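Local structure of uncharacterized protein (Eubacterium ventriosum, 3FDI) at residues B[38-41]-B[42-46]. The protein is of uncharacterized function but belongs to the cytidylate kinase-like P-loop NTPase family and so probably transfers phosphate from a nucleotide. Sequence-based numbering, arbitrary orientation.
Sequences ELLD and EVAKD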
ATOM      1  N   GLU B  38       0.364   5.397  27.956  1.00 46.52           N
ATOM      2  CA  GLU B  38       0.115   6.208  29.143  1.00 47.06           C
ATOM      3  C   GLU B  38       1.281   6.161  30.150  1.00 46.55           C
ATOM      4  O   GLU B  38       1.735   7.180  30.684  1.00 47.07           O
ATOM      5  CB  GLU B  38      -1.157   5.709  29.818  1.00 47.57           C
ATOM      6  CG  GLU B  38      -1.425   6.384  31.188  1.00 50.33           C
ATOM      7  CD  GLU B  38      -2.391   5.614  32.055  1.00 50.97           C
ATOM      8  OE1 GLU B  38      -3.063   4.709  31.537  1.00 50.33           O
ATOM      9  OE2 GLU B  38      -2.478   5.952  33.263  1.00 57.62           O
ATOM     10  N   LEU B  39       1.744   4.956  30.418  1.00 45.38           N
ATOM     11  CA  LEU B  39       2.768   4.756  31.404  1.00 44.46           C
ATOM     12  C   LEU B  39       4.077   5.303  30.872  1.00 43.44           C
ATOM     13  O   LEU B  39       4.812   5.962  31.591  1.00 40.69           O
ATOM     14  CB  LEU B  39       2.862   3.273  31.675  1.00 44.32           C
ATOM     15  CG  LEU B  39       3.709   2.819  32.830  1.00 45.66           C
ATOM     16  CD1 LEU B  39       3.143   1.459  33.345  1.00 44.42           C
ATOM     17  CD2 LEU B  39       5.166   2.730  32.363  1.00 46.23           C
ATOM     18  N   LEU B  40       4.364   5.009  29.600  1.00 43.63           N
ATOM     19  CA  LEU B  40       5.576   5.513  28.947  1.00 43.86           C
ATOM     20  C   LEU B  40       5.563   7.025  28.853  1.00 44.34           C
ATOM     21  O   LEU B  40       6.604   7.648  28.955  1.00 44.50           O
ATOM     22  CB  LEU B  40       5.786   4.863  27.561  1.00 44.48           C
ATOM     23  CG  LEU B  40       6.368   3.431  27.584  1.00 44.15           C
ATOM     24  CD1 LEU B  40       6.530   2.822  26.213  1.00 44.24           C
ATOM     25  CD2 LEU B  40       7.719   3.466  28.306  1.00 44.27           C
ATOM     26  N   ASP B  41       4.394   7.631  28.708  1.00 45.22           N
ATOM     27  CA  ASP B  41       4.314   9.068  28.811  1.00 47.25           C
ATOM     28  C   ASP B  41       4.904   9.587  30.097  1.00 48.08           C
ATOM     29  O   ASP B  41       5.609  10.606  30.079  1.00 48.06           O
ATOM     30  CB  ASP B  41       2.889   9.561  28.613  1.00 47.61           C
ATOM     31  CG  ASP B  41       2.467   9.501  27.136  1.00 50.00           C
ATOM     32  OD1 ASP B  41       3.353   9.408  26.267  1.00 49.94           O
ATOM     33  OD2 ASP B  41       1.254   9.520  26.842  1.00 54.02           O
ATOM     34  N   GLU B  42       4.671   8.869  31.197  1.00 49.24           N
ATOM     35  CA  GLU B  42       5.303   9.216  32.479  1.00 50.42           C
ATOM     36  C   GLU B  42       6.779   8.817  32.598  1.00 51.55           C
ATOM     37  O   GLU B  42       7.645   9.687  32.689  1.00 51.14           O
ATOM     38  CB  GLU B  42       4.500   8.630  33.659  1.00 50.34           C
ATOM     39  CG  GLU B  42       3.188   9.340  33.906  1.00 49.51           C
ATOM     40  CD  GLU B  42       3.374  10.853  33.976  1.00 50.46           C
ATOM     41  OE1 GLU B  42       4.217  11.314  34.765  1.00 51.21           O
ATOM     42  OE2 GLU B  42       2.702  11.588  33.233  1.00 50.52           O
ATOM     43  N   VAL B  43       7.052   7.511  32.586  1.00 53.27           N
ATOM     44  CA  VAL B  43       8.358   6.966  33.020  1.00 54.81           C
ATOM     45  C   VAL B  43       9.486   7.167  32.015  1.00 55.74           C
ATOM     46  O   VAL B  43      10.653   6.923  32.337  1.00 56.37           O
ATOM     47  CB  VAL B  43       8.335   5.419  33.308  1.00 55.35           C
ATOM     48  CG1 VAL B  43       9.358   5.050  34.464  1.00 55.85           C
ATOM     49  CG2 VAL B  43       6.933   4.896  33.643  1.00 56.00           C
ATOM     50  N   ALA B  44       9.145   7.575  30.795  1.00 56.39           N
ATOM     51  CA  ALA B  44      10.122   7.728  29.740  1.00 56.36           C
ATOM     52  C   ALA B  44      10.357   9.206  29.405  1.00 56.12           C
ATOM     53  O   ALA B  44      11.015   9.497  28.419  1.00 57.16           O
ATOM     54  CB  ALA B  44       9.674   6.916  28.485  1.00 55.91           C
ATOM     55  N   LYS B  45       9.839  10.118  30.225  1.00 55.74           N
ATOM     56  CA  LYS B  45      10.024  11.572  30.076  1.00 55.59           C
ATOM     57  C   LYS B  45      11.267  12.158  30.848  1.00 56.05           C
ATOM     58  O   LYS B  45      11.272  13.309  31.314  1.00 55.76           O
ATOM     59  CB  LYS B  45       8.724  12.233  30.538  1.00 55.39           C
ATOM     60  CG  LYS B  45       8.636  13.746  30.387  1.00 54.72           C
ATOM     61  CD  LYS B  45       7.605  14.316  31.336  1.00 54.35           C
ATOM     62  CE  LYS B  45       6.221  13.837  30.978  1.00 53.89           C
ATOM     63  NZ  LYS B  45       5.174  14.732  31.471  1.00 55.41           N
ATOM     64  N   ASP B  46      12.316  11.356  30.983  1.00 56.72           N
ATOM     65  CA  ASP B  46      13.641  11.854  31.352  1.00 57.14           C
ATOM     66  C   ASP B  46      14.711  10.798  31.053  1.00 57.02           C
ATOM     67  O   ASP B  46      14.595  10.041  30.084  1.00 56.49           O
ATOM     68  CB  ASP B  46      13.698  12.263  32.813  1.00 57.94           C
ATOM     69  CG  ASP B  46      14.928  13.086  33.130  1.00 59.78           C
ATOM     70  OD1 ASP B  46      15.932  12.922  32.390  1.00 62.07           O
ATOM     71  OD2 ASP B  46      14.888  13.888  34.099  1.00 58.69           O
TER
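The Lys45 chain arches over the oxygen of the Asp41 peptide carbonyl, touching Asp41 O with CB at 3.5 Å and with CE at 3.4 Å. These two carbons stand on opposite sides of the carbonyl plane, and the bend at chi3 (-65°) is what brings CE back to the oxygen. Ala44 CB lies beyond Leu40 O, off the axis of that carbonyl, at 3.2 Å, and meets Leu40 CD2 at 4.0 Å. Backbone bonds run from Val43 N to Leu39 O (2.9 Å) and from Ala44 N to Leu40 O (3.1 Å). Glu42 N divides its hydrogen between two weak bonds, to Glu38 O and to Leu39 O, and the bend at the latter is plain from an N-H...O angle of 121°. Leu39 and Val43 share one flank of the helix, but their modelled methyl contact is too short to be trusted.

Residues 38-43 make up nearly all of the short helix 37-43, which follows strand 34-35, an outermost strand within this chain of the parallel sheet in a P-loop NTPase fold. Helical geometry gives out at Ala44, where phi is -109°, and Lys45 N then reaches back only weakly to Glu42 O. Leu40 packs its side chain onto Gln86, Phe89 and Ile90 of helix 81-95, where Val43 also touches Phe89. Gln86 NE2 gives a weak hydrogen bond to Asp41 OD1, while Asp41 OD2 forms a long, weak ion pair with Lys37.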